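Local coordinates for protein RTX toxin (Vibrio vulnificus CMCP6, PDB 6A7H) that probably acts as a site-specific endopeptidase effector of a secreted bacterial toxin that inactivates the small GTPases Ras and Rap1, at residues Asn128-Leu133 / Ser248-Gln253; Asp300-Leu305 / Asp458-Lys463; Gln331-Ile336 / Lys430-Tyr435; Thr403-Met408 / Gly445-Val450. All blocks are in the same frame, centred on the assembly; numbering follows the deposited sequence.

Contact 1 of 4, residues Asn128-Leu133 / Ser248-Gln253; sequences NEDPYL and SDRMDQ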
loop_
_atom_site.group_PDB
_atom_site.type_symbol
_atom_site.label_atom_id
_atom_site.label_comp_id
_atom_site.label_asym_id
_atom_site.label_seq_id
_atom_site.Cartn_x
_atom_site.Cartn_y
_atom_site.Cartn_z
ATOM N N ASN A 128 11.545 -6.348 10.049
ATOM C CA ASN A 128 12.747 -7.135 9.816
ATOM C C ASN A 128 12.604 -8.136 8.691
ATOM O O ASN A 128 13.596 -8.594 8.139
ATOM C CB ASN A 128 13.157 -7.867 11.089
ATOM C CG ASN A 128 13.660 -6.911 12.166
ATOM O OD1 ASN A 128 14.381 -5.957 11.873
ATOM N ND2 ASN A 128 13.274 -7.157 13.404
ATOM N N GLU A 129 11.376 -8.489 8.346
ATOM C CA GLU A 129 11.194 -9.590 7.422
ATOM C C GLU A 129 10.496 -9.192 6.126
ATOM O O GLU A 129 10.615 -9.891 5.122
ATOM C CB GLU A 129 10.426 -10.709 8.122
ATOM C CG GLU A 129 11.123 -11.224 9.364
ATOM C CD GLU A 129 10.283 -12.240 10.120
ATOM O OE1 GLU A 129 9.116 -12.470 9.725
ATOM O OE2 GLU A 129 10.787 -12.811 11.111
ATOM N N ASP A 130 9.759 -8.085 6.141
ATOM C CA ASP A 130 9.096 -7.621 4.924
ATOM C C ASP A 130 10.077 -6.806 4.087
ATOM O O ASP A 130 10.502 -5.738 4.509
ATOM C CB ASP A 130 7.841 -6.799 5.271
ATOM C CG ASP A 130 7.125 -6.229 4.025
ATOM O OD1 ASP A 130 7.567 -6.491 2.877
ATOM O OD2 ASP A 130 6.103 -5.515 4.200
ATOM N N PRO A 131 10.415 -7.293 2.879
ATOM C CA PRO A 131 11.398 -6.584 2.044
ATOM C C PRO A 131 11.029 -5.134 1.760
ATOM O O PRO A 131 11.921 -4.330 1.550
ATOM C CB PRO A 131 11.419 -7.409 0.745
ATOM C CG PRO A 131 10.987 -8.788 1.179
ATOM C CD PRO A 131 9.923 -8.520 2.224
ATOM N N TYR A 132 9.747 -4.790 1.806
ATOM C CA TYR A 132 9.334 -3.420 1.496
ATOM C C TYR A 132 9.539 -2.449 2.657
ATOM O O TYR A 132 9.429 -1.228 2.479
ATOM C CB TYR A 132 7.877 -3.399 1.019
ATOM C CG TYR A 132 7.788 -3.712 -0.465
ATOM C CD1 TYR A 132 7.689 -5.024 -0.918
ATOM C CD2 TYR A 132 7.869 -2.696 -1.412
ATOM C CE1 TYR A 132 7.642 -5.314 -2.281
ATOM C CE2 TYR A 132 7.826 -2.973 -2.768
ATOM C CZ TYR A 132 7.712 -4.280 -3.197
ATOM O OH TYR A 132 7.674 -4.541 -4.543
ATOM N N LEU A 133 9.879 -2.976 3.830
ATOM C CA LEU A 133 10.181 -2.127 4.993
ATOM C C LEU A 133 11.677 -1.996 5.247
ATOM O O LEU A 133 12.096 -1.296 6.170
ATOM C CB LEU A 133 9.497 -2.666 6.247
ATOM C CG LEU A 133 7.981 -2.485 6.218
ATOM C CD1 LEU A 133 7.347 -3.261 7.364
ATOM C CD2 LEU A 133 7.592 -0.995 6.262
ATOM N N SER A 248 4.193 4.637 6.135
ATOM C CA SER A 248 3.140 4.939 7.081
ATOM C C SER A 248 1.974 4.009 6.841
ATOM O O SER A 248 1.437 3.434 7.783
ATOM C CB SER A 248 2.673 6.383 6.969
ATOM O OG SER A 248 3.472 7.229 7.757
ATOM N N ASP A 249 1.588 3.855 5.578
ATOM C CA ASP A 249 0.394 3.081 5.271
ATOM C C ASP A 249 0.606 1.612 5.588
ATOM O O ASP A 249 -0.299 0.949 6.079
ATOM C CB ASP A 249 -0.027 3.230 3.809
ATOM C CG ASP A 249 -1.064 2.186 3.408
ATOM O OD1 ASP A 249 -2.249 2.317 3.820
ATOM O OD2 ASP A 249 -0.687 1.221 2.707
ATOM N N ARG A 250 1.808 1.108 5.338
ATOM C CA ARG A 250 2.087 -0.286 5.673
ATOM C C ARG A 250 1.984 -0.539 7.185
ATOM O O ARG A 250 1.445 -1.563 7.614
ATOM C CB ARG A 250 3.460 -0.706 5.150
ATOM C CG ARG A 250 3.417 -2.017 4.365
ATOM C CD ARG A 250 4.718 -2.269 3.628
ATOM N NE ARG A 250 4.692 -3.553 2.946
ATOM C CZ ARG A 250 4.073 -3.775 1.796
ATOM N NH1 ARG A 250 3.416 -2.796 1.188
ATOM N NH2 ARG A 250 4.108 -4.985 1.258
ATOM N N MET A 251 2.498 0.383 7.991
ATOM C CA MET A 251 2.350 0.261 9.441
ATOM C C MET A 251 0.876 0.319 9.858
ATOM O O MET A 251 0.440 -0.432 10.725
ATOM C CB MET A 251 3.142 1.345 10.165
ATOM C CG MET A 251 4.650 1.160 10.079
ATOM S SD MET A 251 5.155 -0.445 10.761
ATOM C CE MET A 251 5.852 -1.056 9.307
ATOM N N ASP A 252 0.113 1.206 9.230
ATOM C CA ASP A 252 -1.319 1.264 9.463
ATOM C C ASP A 252 -2.012 -0.050 9.135
ATOM O O ASP A 252 -2.901 -0.496 9.885
ATOM C CB ASP A 252 -1.949 2.379 8.630
ATOM C CG ASP A 252 -1.667 3.749 9.193
ATOM O OD1 ASP A 252 -1.214 3.821 10.357
ATOM O OD2 ASP A 252 -1.910 4.749 8.478
ATOM N N GLN A 253 -1.626 -0.660 8.011
ATOM C CA GLN A 253 -2.281 -1.890 7.576
ATOM C C GLN A 253 -1.940 -3.051 8.504
ATOM O O GLN A 253 -2.764 -3.950 8.710
ATOM C CB GLN A 253 -1.911 -2.248 6.124
ATOM C CG GLN A 253 -2.310 -1.211 5.075
ATOM C CD GLN A 253 -3.804 -0.995 4.975
ATOM O OE1 GLN A 253 -4.591 -1.804 5.458
ATOM N NE2 GLN A 253 -4.204 0.094 4.331
HETATM O O HOH W 1 5.779 -7.160 0.902
#

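Contact 2 of 4, residues Asp300-Leu305 / Asp458-Lys463; sequences DDRKGL and DLPALK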
loop_
_atom_site.group_PDB
_atom_site.type_symbol
_atom_site.label_atom_id
_atom_site.label_comp_id
_atom_site.label_asym_id
_atom_site.label_seq_id
_atom_site.Cartn_x
_atom_site.Cartn_y
_atom_site.Cartn_z
ATOM N N ASP A 300 -31.436 -12.158 1.536
ATOM C CA ASP A 300 -32.323 -12.174 2.697
ATOM C C ASP A 300 -31.550 -11.913 3.991
ATOM O O ASP A 300 -30.791 -12.777 4.432
ATOM C CB ASP A 300 -33.051 -13.519 2.773
ATOM C CG ASP A 300 -33.918 -13.655 4.014
ATOM O OD1 ASP A 300 -34.521 -12.653 4.449
ATOM O OD2 ASP A 300 -33.994 -14.776 4.558
ATOM N N ASP A 301 -31.735 -10.731 4.584
ATOM C CA ASP A 301 -31.046 -10.353 5.827
ATOM C C ASP A 301 -29.515 -10.361 5.622
ATOM O O ASP A 301 -28.751 -10.743 6.508
ATOM C CB ASP A 301 -31.482 -11.295 6.976
ATOM C CG ASP A 301 -30.924 -10.897 8.348
ATOM O OD1 ASP A 301 -31.295 -9.823 8.867
ATOM O OD2 ASP A 301 -30.137 -11.684 8.921
ATOM N N ARG A 302 -29.080 -9.948 4.434
ATOM C CA ARG A 302 -27.663 -9.785 4.134
ATOM C C ARG A 302 -27.440 -8.509 3.329
ATOM O O ARG A 302 -28.288 -8.097 2.533
ATOM C CB ARG A 302 -27.115 -10.995 3.373
ATOM C CG ARG A 302 -26.878 -12.193 4.258
ATOM C CD ARG A 302 -26.504 -13.422 3.467
ATOM N NE ARG A 302 -26.913 -14.608 4.205
ATOM C CZ ARG A 302 -28.052 -15.260 4.000
ATOM N NH1 ARG A 302 -28.887 -14.864 3.058
ATOM N NH2 ARG A 302 -28.343 -16.321 4.727
ATOM N N LYS A 303 -26.284 -7.893 3.536
ATOM C CA LYS A 303 -26.005 -6.582 2.985
ATOM C C LYS A 303 -25.557 -6.657 1.508
ATOM O O LYS A 303 -25.566 -5.654 0.791
ATOM C CB LYS A 303 -24.942 -5.892 3.841
ATOM C CG LYS A 303 -23.571 -6.594 3.823
ATOM C CD LYS A 303 -22.776 -6.341 5.113
ATOM C CE LYS A 303 -23.404 -7.091 6.281
ATOM N NZ LYS A 303 -22.711 -6.813 7.558
ATOM N N GLY A 304 -25.183 -7.846 1.043
ATOM C CA GLY A 304 -24.675 -7.959 -0.307
ATOM C C GLY A 304 -24.376 -9.371 -0.765
ATOM O O GLY A 304 -24.652 -10.338 -0.050
ATOM N N LEU A 305 -23.835 -9.469 -1.981
ATOM C CA LEU A 305 -23.375 -10.720 -2.574
ATOM C C LEU A 305 -21.880 -10.704 -2.821
ATOM O O LEU A 305 -21.352 -9.713 -3.325
ATOM C CB LEU A 305 -24.049 -10.979 -3.917
ATOM C CG LEU A 305 -25.544 -11.140 -4.053
ATOM C CD1 LEU A 305 -25.810 -11.692 -5.435
ATOM C CD2 LEU A 305 -26.029 -12.083 -2.993
ATOM N N ASP A 458 -19.348 -10.465 6.916
ATOM C CA ASP A 458 -20.382 -11.391 7.395
ATOM C C ASP A 458 -21.197 -12.007 6.237
ATOM O O ASP A 458 -22.427 -12.102 6.296
ATOM C CB ASP A 458 -21.305 -10.677 8.401
ATOM C CG ASP A 458 -22.212 -11.647 9.174
ATOM O OD1 ASP A 458 -21.876 -12.846 9.283
ATOM O OD2 ASP A 458 -23.262 -11.205 9.684
ATOM N N LEU A 459 -20.503 -12.430 5.185
ATOM C CA LEU A 459 -21.167 -13.006 4.019
ATOM C C LEU A 459 -20.531 -14.319 3.565
ATOM O O LEU A 459 -19.345 -14.552 3.797
ATOM C CB LEU A 459 -21.160 -12.006 2.864
ATOM C CG LEU A 459 -21.947 -10.708 3.058
ATOM C CD1 LEU A 459 -21.796 -9.819 1.815
ATOM C CD2 LEU A 459 -23.407 -11.002 3.344
ATOM N N PRO A 460 -21.325 -15.185 2.907
ATOM C CA PRO A 460 -20.769 -16.407 2.315
ATOM C C PRO A 460 -20.069 -16.111 0.991
ATOM O O PRO A 460 -20.342 -15.094 0.359
ATOM C CB PRO A 460 -22.006 -17.279 2.107
ATOM C CG PRO A 460 -23.089 -16.284 1.822
ATOM C CD PRO A 460 -22.780 -15.086 2.698
ATOM N N ALA A 461 -19.160 -16.979 0.574
ATOM C CA ALA A 461 -18.532 -16.820 -0.734
ATOM C C ALA A 461 -19.341 -17.605 -1.757
ATOM O O ALA A 461 -19.686 -18.766 -1.514
ATOM C CB ALA A 461 -17.078 -17.294 -0.707
ATOM N N LEU A 462 -19.633 -16.983 -2.891
ATOM C CA LEU A 462 -20.510 -17.587 -3.893
ATOM C C LEU A 462 -19.846 -17.867 -5.248
ATOM O O LEU A 462 -18.815 -17.284 -5.611
ATOM C CB LEU A 462 -21.733 -16.694 -4.125
ATOM C CG LEU A 462 -22.574 -16.320 -2.903
ATOM C CD1 LEU A 462 -23.659 -15.308 -3.271
ATOM C CD2 LEU A 462 -23.181 -17.571 -2.296
ATOM N N LYS A 463 -20.481 -18.756 -6.000
ATOM C CA LYS A 463 -20.057 -19.115 -7.336
ATOM C C LYS A 463 -21.288 -19.100 -8.226
ATOM O O LYS A 463 -22.343 -19.585 -7.830
ATOM C CB LYS A 463 -19.389 -20.494 -7.318
ATOM C CG LYS A 463 -18.920 -21.042 -8.658
ATOM C CD LYS A 463 -18.205 -22.377 -8.441
ATOM C CE LYS A 463 -17.273 -22.743 -9.597
ATOM N NZ LYS A 463 -17.926 -23.602 -10.622
#

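Contact 3 of 4, residues Gln331-Ile336 / Lys430-Tyr435; sequences QGVTVI and KFVAIY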
loop_
_atom_site.group_PDB
_atom_site.type_symbol
_atom_site.label_atom_id
_atom_site.label_comp_id
_atom_site.label_asym_id
_atom_site.label_seq_id
_atom_site.Cartn_x
_atom_site.Cartn_y
_atom_site.Cartn_z
ATOM N N GLN A 331 -33.835 -6.128 -6.575
ATOM C CA GLN A 331 -33.621 -6.651 -5.223
ATOM C C GLN A 331 -32.848 -5.677 -4.330
ATOM O O GLN A 331 -32.352 -6.062 -3.270
ATOM C CB GLN A 331 -32.878 -7.983 -5.282
ATOM C CG GLN A 331 -33.643 -9.069 -6.002
ATOM C CD GLN A 331 -34.357 -10.000 -5.059
ATOM O OE1 GLN A 331 -34.060 -10.041 -3.864
ATOM N NE2 GLN A 331 -35.302 -10.765 -5.590
ATOM N N GLY A 332 -32.725 -4.426 -4.771
ATOM C CA GLY A 332 -32.161 -3.381 -3.937
ATOM C C GLY A 332 -30.682 -3.094 -4.116
ATOM O O GLY A 332 -30.119 -2.271 -3.396
ATOM N N VAL A 333 -30.044 -3.758 -5.073
ATOM C CA VAL A 333 -28.610 -3.559 -5.295
ATOM C C VAL A 333 -28.363 -2.197 -5.943
ATOM O O VAL A 333 -29.006 -1.853 -6.926
ATOM C CB VAL A 333 -28.020 -4.685 -6.180
ATOM C CG1 VAL A 333 -26.546 -4.424 -6.504
ATOM C CG2 VAL A 333 -28.191 -6.031 -5.492
ATOM N N THR A 334 -27.449 -1.412 -5.387
ATOM C CA THR A 334 -27.185 -0.091 -5.948
ATOM C C THR A 334 -25.706 0.113 -6.204
ATOM O O THR A 334 -25.288 1.162 -6.693
ATOM C CB THR A 334 -27.689 1.036 -5.024
ATOM O OG1 THR A 334 -27.011 0.955 -3.767
ATOM C CG2 THR A 334 -29.209 0.934 -4.802
ATOM N N VAL A 335 -24.916 -0.899 -5.865
ATOM C CA VAL A 335 -23.474 -0.822 -5.970
ATOM C C VAL A 335 -22.886 -2.121 -6.516
ATOM O O VAL A 335 -23.230 -3.221 -6.060
ATOM C CB VAL A 335 -22.835 -0.514 -4.608
ATOM C CG1 VAL A 335 -21.335 -0.782 -4.642
ATOM C CG2 VAL A 335 -23.129 0.931 -4.196
ATOM N N ILE A 336 -21.993 -1.978 -7.493
ATOM C CA ILE A 336 -21.253 -3.101 -8.055
ATOM C C ILE A 336 -19.756 -2.965 -7.755
ATOM O O ILE A 336 -19.134 -1.961 -8.092
ATOM C CB ILE A 336 -21.470 -3.196 -9.556
ATOM C CG1 ILE A 336 -22.936 -3.557 -9.849
ATOM C CG2 ILE A 336 -20.524 -4.210 -10.152
ATOM C CD1 ILE A 336 -23.434 -3.076 -11.211
ATOM N N LYS A 430 -28.058 -2.541 -1.270
ATOM C CA LYS A 430 -27.175 -3.697 -1.267
ATOM C C LYS A 430 -26.109 -3.623 -2.357
ATOM O O LYS A 430 -26.182 -2.796 -3.274
ATOM C CB LYS A 430 -27.997 -4.972 -1.408
ATOM C CG LYS A 430 -29.259 -4.924 -0.552
ATOM C CD LYS A 430 -29.544 -6.233 0.135
ATOM C CE LYS A 430 -30.499 -6.006 1.296
ATOM N NZ LYS A 430 -30.758 -7.256 2.022
ATOM N N PHE A 431 -25.112 -4.489 -2.240
ATOM C CA PHE A 431 -24.036 -4.552 -3.223
ATOM C C PHE A 431 -23.866 -5.957 -3.785
ATOM O O PHE A 431 -24.340 -6.951 -3.207
ATOM C CB PHE A 431 -22.707 -4.079 -2.609
ATOM C CG PHE A 431 -22.224 -4.926 -1.447
ATOM C CD1 PHE A 431 -21.471 -6.079 -1.665
ATOM C CD2 PHE A 431 -22.510 -4.559 -0.138
ATOM C CE1 PHE A 431 -21.023 -6.857 -0.591
ATOM C CE2 PHE A 431 -22.066 -5.331 0.944
ATOM C CZ PHE A 431 -21.319 -6.481 0.720
ATOM N N VAL A 432 -23.197 -6.015 -4.926
ATOM C CA VAL A 432 -22.680 -7.248 -5.475
ATOM C C VAL A 432 -21.209 -6.968 -5.785
ATOM O O VAL A 432 -20.869 -6.018 -6.487
ATOM C CB VAL A 432 -23.456 -7.712 -6.734
ATOM C CG1 VAL A 432 -23.503 -6.616 -7.776
ATOM C CG2 VAL A 432 -22.848 -8.987 -7.316
ATOM N N ALA A 433 -20.329 -7.764 -5.207
ATOM C CA ALA A 433 -18.915 -7.538 -5.387
ATOM C C ALA A 433 -18.285 -8.796 -5.973
ATOM O O ALA A 433 -18.689 -9.912 -5.647
ATOM C CB ALA A 433 -18.269 -7.153 -4.065
ATOM N N ILE A 434 -17.323 -8.610 -6.863
ATOM C CA ILE A 434 -16.625 -9.728 -7.461
ATOM C C ILE A 434 -15.159 -9.705 -7.036
ATOM O O ILE A 434 -14.421 -8.770 -7.379
ATOM C CB ILE A 434 -16.737 -9.698 -8.987
ATOM C CG1 ILE A 434 -18.207 -9.842 -9.405
ATOM C CG2 ILE A 434 -15.914 -10.822 -9.599
ATOM C CD1 ILE A 434 -18.468 -9.476 -10.843
ATOM N N TYR A 435 -14.764 -10.729 -6.276
ATOM C CA TYR A 435 -13.384 -10.923 -5.802
ATOM C C TYR A 435 -12.741 -12.190 -6.371
ATOM O O TYR A 435 -13.427 -13.165 -6.690
ATOM C CB TYR A 435 -13.352 -11.023 -4.280
ATOM C CG TYR A 435 -13.553 -9.728 -3.525
ATOM C CD1 TYR A 435 -14.826 -9.222 -3.273
ATOM C CD2 TYR A 435 -12.464 -9.032 -3.027
ATOM C CE1 TYR A 435 -14.990 -8.033 -2.573
ATOM C CE2 TYR A 435 -12.621 -7.854 -2.331
ATOM C CZ TYR A 435 -13.872 -7.357 -2.108
ATOM O OH TYR A 435 -13.983 -6.184 -1.408
#

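Contact 4 of 4, residues Thr403-Met408 / Gly445-Val450; sequences TEHGLM and GIEGFV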
loop_
_atom_site.group_PDB
_atom_site.type_symbol
_atom_site.label_atom_id
_atom_site.label_comp_id
_atom_site.label_asym_id
_atom_site.label_seq_id
_atom_site.Cartn_x
_atom_site.Cartn_y
_atom_site.Cartn_z
ATOM N N THR A 403 8.420 -13.307 0.001
ATOM C CA THR A 403 7.826 -13.594 1.314
ATOM C C THR A 403 6.303 -13.456 1.333
ATOM O O THR A 403 5.683 -13.023 0.367
ATOM C CB THR A 403 8.396 -12.683 2.451
ATOM O OG1 THR A 403 7.747 -11.402 2.430
ATOM C CG2 THR A 403 9.925 -12.516 2.341
ATOM N N GLU A 404 5.727 -13.810 2.476
ATOM C CA GLU A 404 4.286 -13.848 2.720
ATOM C C GLU A 404 3.702 -12.462 3.020
ATOM O O GLU A 404 2.475 -12.257 3.045
ATOM C CB GLU A 404 4.039 -14.782 3.900
ATOM C CG GLU A 404 2.851 -15.695 3.839
ATOM C CD GLU A 404 2.709 -16.474 5.140
ATOM O OE1 GLU A 404 1.799 -16.158 5.937
ATOM O OE2 GLU A 404 3.533 -17.382 5.378
ATOM N N HIS A 405 4.575 -11.494 3.256
ATOM C CA HIS A 405 4.094 -10.211 3.730
ATOM C C HIS A 405 3.299 -9.444 2.670
ATOM O O HIS A 405 2.365 -8.705 3.006
ATOM C CB HIS A 405 5.269 -9.373 4.242
ATOM C CG HIS A 405 5.986 -10.015 5.389
ATOM N ND1 HIS A 405 6.889 -11.043 5.220
ATOM C CD2 HIS A 405 5.905 -9.804 6.725
ATOM C CE1 HIS A 405 7.343 -11.426 6.400
ATOM N NE2 HIS A 405 6.764 -10.688 7.328
ATOM N N GLY A 406 3.653 -9.621 1.400
ATOM C CA GLY A 406 2.939 -8.935 0.336
ATOM C C GLY A 406 1.503 -9.423 0.245
ATOM O O GLY A 406 0.573 -8.659 0.049
ATOM N N LEU A 407 1.346 -10.725 0.421
ATOM C CA LEU A 407 0.052 -11.369 0.409
ATOM C C LEU A 407 -0.802 -10.842 1.560
ATOM O O LEU A 407 -1.967 -10.485 1.373
ATOM C CB LEU A 407 0.252 -12.875 0.518
ATOM C CG LEU A 407 -0.636 -13.843 -0.241
ATOM C CD1 LEU A 407 -0.680 -13.476 -1.715
ATOM C CD2 LEU A 407 -0.081 -15.237 -0.049
ATOM N N MET A 408 -0.211 -10.769 2.749
ATOM C CA MET A 408 -0.960 -10.349 3.927
ATOM C C MET A 408 -1.298 -8.877 3.810
ATOM O O MET A 408 -2.396 -8.457 4.165
ATOM C CB MET A 408 -0.182 -10.617 5.216
ATOM C CG MET A 408 -0.105 -12.086 5.567
ATOM S SD MET A 408 0.774 -12.462 7.095
ATOM C CE MET A 408 2.362 -11.720 6.848
ATOM N N GLY A 445 -1.386 -18.287 7.455
ATOM C CA GLY A 445 0.030 -18.566 7.274
ATOM C C GLY A 445 0.876 -18.620 8.531
ATOM O O GLY A 445 0.444 -18.232 9.612
ATOM N N ILE A 446 2.100 -19.105 8.377
ATOM C CA ILE A 446 3.040 -19.142 9.481
ATOM C C ILE A 446 3.381 -17.718 9.912
ATOM O O ILE A 446 3.600 -17.454 11.091
ATOM C CB ILE A 446 4.319 -19.913 9.097
ATOM C CG1 ILE A 446 4.000 -21.391 8.872
ATOM C CG2 ILE A 446 5.366 -19.834 10.200
ATOM C CD1 ILE A 446 3.697 -22.156 10.163
ATOM N N GLU A 447 3.382 -16.802 8.951
ATOM C CA GLU A 447 3.773 -15.412 9.187
ATOM C C GLU A 447 2.648 -14.519 9.705
ATOM O O GLU A 447 2.872 -13.356 10.010
ATOM C CB GLU A 447 4.337 -14.798 7.896
ATOM C CG GLU A 447 5.555 -15.524 7.352
ATOM C CD GLU A 447 6.669 -15.620 8.374
ATOM O OE1 GLU A 447 6.804 -14.696 9.212
ATOM O OE2 GLU A 447 7.412 -16.626 8.340
ATOM N N GLY A 448 1.438 -15.051 9.793
ATOM C CA GLY A 448 0.335 -14.261 10.296
ATOM C C GLY A 448 -1.016 -14.660 9.745
ATOM O O GLY A 448 -1.125 -15.293 8.692
ATOM N N PHE A 449 -2.057 -14.284 10.476
ATOM C CA PHE A 449 -3.425 -14.539 10.062
ATOM C C PHE A 449 -4.104 -13.259 9.549
ATOM O O PHE A 449 -3.935 -12.194 10.128
ATOM C CB PHE A 449 -4.211 -15.134 11.229
ATOM C CG PHE A 449 -5.653 -15.384 10.920
ATOM C CD1 PHE A 449 -6.060 -16.603 10.389
ATOM C CD2 PHE A 449 -6.610 -14.403 11.167
ATOM C CE1 PHE A 449 -7.389 -16.835 10.099
ATOM C CE2 PHE A 449 -7.939 -14.627 10.876
ATOM C CZ PHE A 449 -8.329 -15.850 10.334
ATOM N N VAL A 450 -4.868 -13.370 8.463
ATOM C CA VAL A 450 -5.760 -12.291 8.032
ATOM C C VAL A 450 -7.158 -12.847 7.765
ATOM O O VAL A 450 -7.295 -13.783 6.994
ATOM C CB VAL A 450 -5.286 -11.599 6.744
ATOM C CG1 VAL A 450 -6.035 -10.287 6.552
ATOM C CG2 VAL A 450 -3.789 -11.378 6.751
#

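Contact 1 of 4, residues Asn128-Leu133 / Ser248-Gln253
D130 and R250 form a buried salt bridge in which a single nearly straight hydrogen bond makes the direct polar link: R250 NE donates to D130 OD2 at 2.7 Å with an angle of 174°. The oxygen lies in the guanidinium plane, at its edge, and is met on its syn side, while the carboxylate and guanidinium planes are turned 48° apart. Over one guanidinium face sits the methylene of Y132, its CB 3.7 Å from R250 NE and offset toward the rim of the group. The apolar part is close as well, with L133 CD1 3.3 Å from M251 CE, a methyl that meets both leucine branches.

One shell out, the other carboxylate oxygen is fixed in turn. D130 OD1 accepts from Y132 N at 3.0 Å, closing an Asx turn just beyond helix 119-129, and takes a bond from a water at 2.7 Å. CG of D130 stands anti to the backbone N (chi1 178°), which carries the carboxylate out toward helix 240-263. Y409 of helix 405-422 adds a cation-pi contact to R250. The pair is thus buried with one bound water bridging it, weakly on the R250 NH2 side. The arginine's charge and the bonds to both oxygens would probably favour the ionised carboxylate, and the pair ties the chain after helix 119-129 to helix 240-263.

Contact 2 of 4, residues Asp300-Leu305 / Asp458-Lys463
The guanidinium of R302, whose aliphatic stem packs on L459, is gripped from outside the two segments: NE bonds to the hydroxyl of Y273 and NH1 to the carbonyl O of L298. The same Y273 hydroxyl bonds to the backbone O of D458, so one tyrosine ties the arginine to the far segment. Direct contact is by van der Waals packing, mostly of carbon. Both methyls of L459 rest near G304 O, CD1 at 3.5 Å, and CD2 also touches R302 CB at 3.7 Å. With CG anti to the carbonyl carbon (chi1 -65°), the L459 side chain is set toward R302 and G304. The P460 ring lies about at right angles to the arginine stem, its CD 4.2 Å from R302 CD, and deeper in, L305 CD2 meets L462 CD1 at 4.0 Å. At the more open margin K303 NZ stays 4.9 Å from D458 OD2, an opposite charge nearby rather than an ion pair.

D458 ends helix 453-457 with a Schellman motif, and the chain then runs into the hairpin of strands 461-464 and 470-473. L462 makes a backbone bond to L306, placing that hairpin beside strand 304-309, one edge strand of a four-stranded parallel sheet in an alpha/beta domain.

Contact 3 of 4, residues Gln331-Ile336 / Lys430-Tyr435
A parallel beta ladder with a bulge joins V333-I336 to K430-V432, two neighbouring strands in the interior of the four-stranded sheet. V333 is bridged to K430, but the next bridges are V335 with F431 and I336 with V432: the register slips by one residue at T334. The carbonyl O of K430 serves both sides of the slip, accepting from T334 N at 2.8 Å and weakly from V335 N at 3.5 Å. Regular pairing resumes with V432 N to V335 O at 3.0 Å, approaching almost in line with the carbonyl bond. At the entrance K430 N reaches G332 O at 3.0 Å from well above the carbonyl plane; G332, with positive phi, closes the Schellman motif that ends helix 325-330.

On the face that includes V333, I336, K430 and V432, the side chains of I336 and V432 lie side by side, I336 CG1 to V432 CG1 3.7 Å. V432 CG1 holds this position because it sits between its backbone N and carbonyl carbon (chi1 54°). The other face carries V335 and F431, whose CB atoms are 4.1 Å apart. Helix 316-323 covers the first face through V321 and helix 405-422 the second through L422, while strands 304-309 and 386-391 flank the pair.

Contact 4 of 4, residues Thr403-Met408 / Gly445-Val450
M408 and E404, at the start of helix 405-422, pack against a beta hairpin whose type I turn runs from G445 to G448, and their side chains make the close-fitting part of the contact. M408 SD lies over the backbone of G448, 3.7 Å from that residue's CA, where the absence of a side chain lets the sulfur come near. The chain bends at its last torsion (chi3 -56°), bringing CE to 3.6 Å from E447 O, while nearer the backbone M408 CG meets V450 CG2 at 3.9 Å. W126 of helix 119-129 also touches this methionine. E404, extended beyond CG, crosses the E447 side chain, its OE2 3.4 Å from E447 CG and its OE1 3.3 Å from G445 CA. That OE1 accepts a weak bond from E447 N at 3.5 Å and a firmer one from H443 NE2 in the first hairpin strand.

The looser, solvent side is at the turn, where I446 is exposed, and at the carboxylate ends, E404 OE2 lying 4.9 Å from E447 OE2 with the planes 66° apart. Near E447, the ring of H405 sits edge-to-face with W126; NE2 is buried without a partner in the model, whereas ND1 shares a 2.9 Å hydrogen bond with T403 OG1.

The four contacts fall into two neighbourhoods that illustrate how chemistry follows position. Contacts 2 and 3, with centres about 10 Å apart, serve the same parallel sheet: contact 3, backbone-paired between inner strands, is only partly buried, whereas contact 2, mostly apolar beside an edge strand, is buried. R302 O to K430 NZ and L305 N to F431 O join them. Contacts 1 and 4, about 12 Å apart between centres, gather round helix 119-129 and the start of helix 405-422. Buried contact 1 pairs opposite charges; where it meets partly buried contact 4, E129 OE1 and E447 OE1 lie 3.2 Å apart, which may mean that one is protonated. Helix 405-422 spans both neighbourhoods.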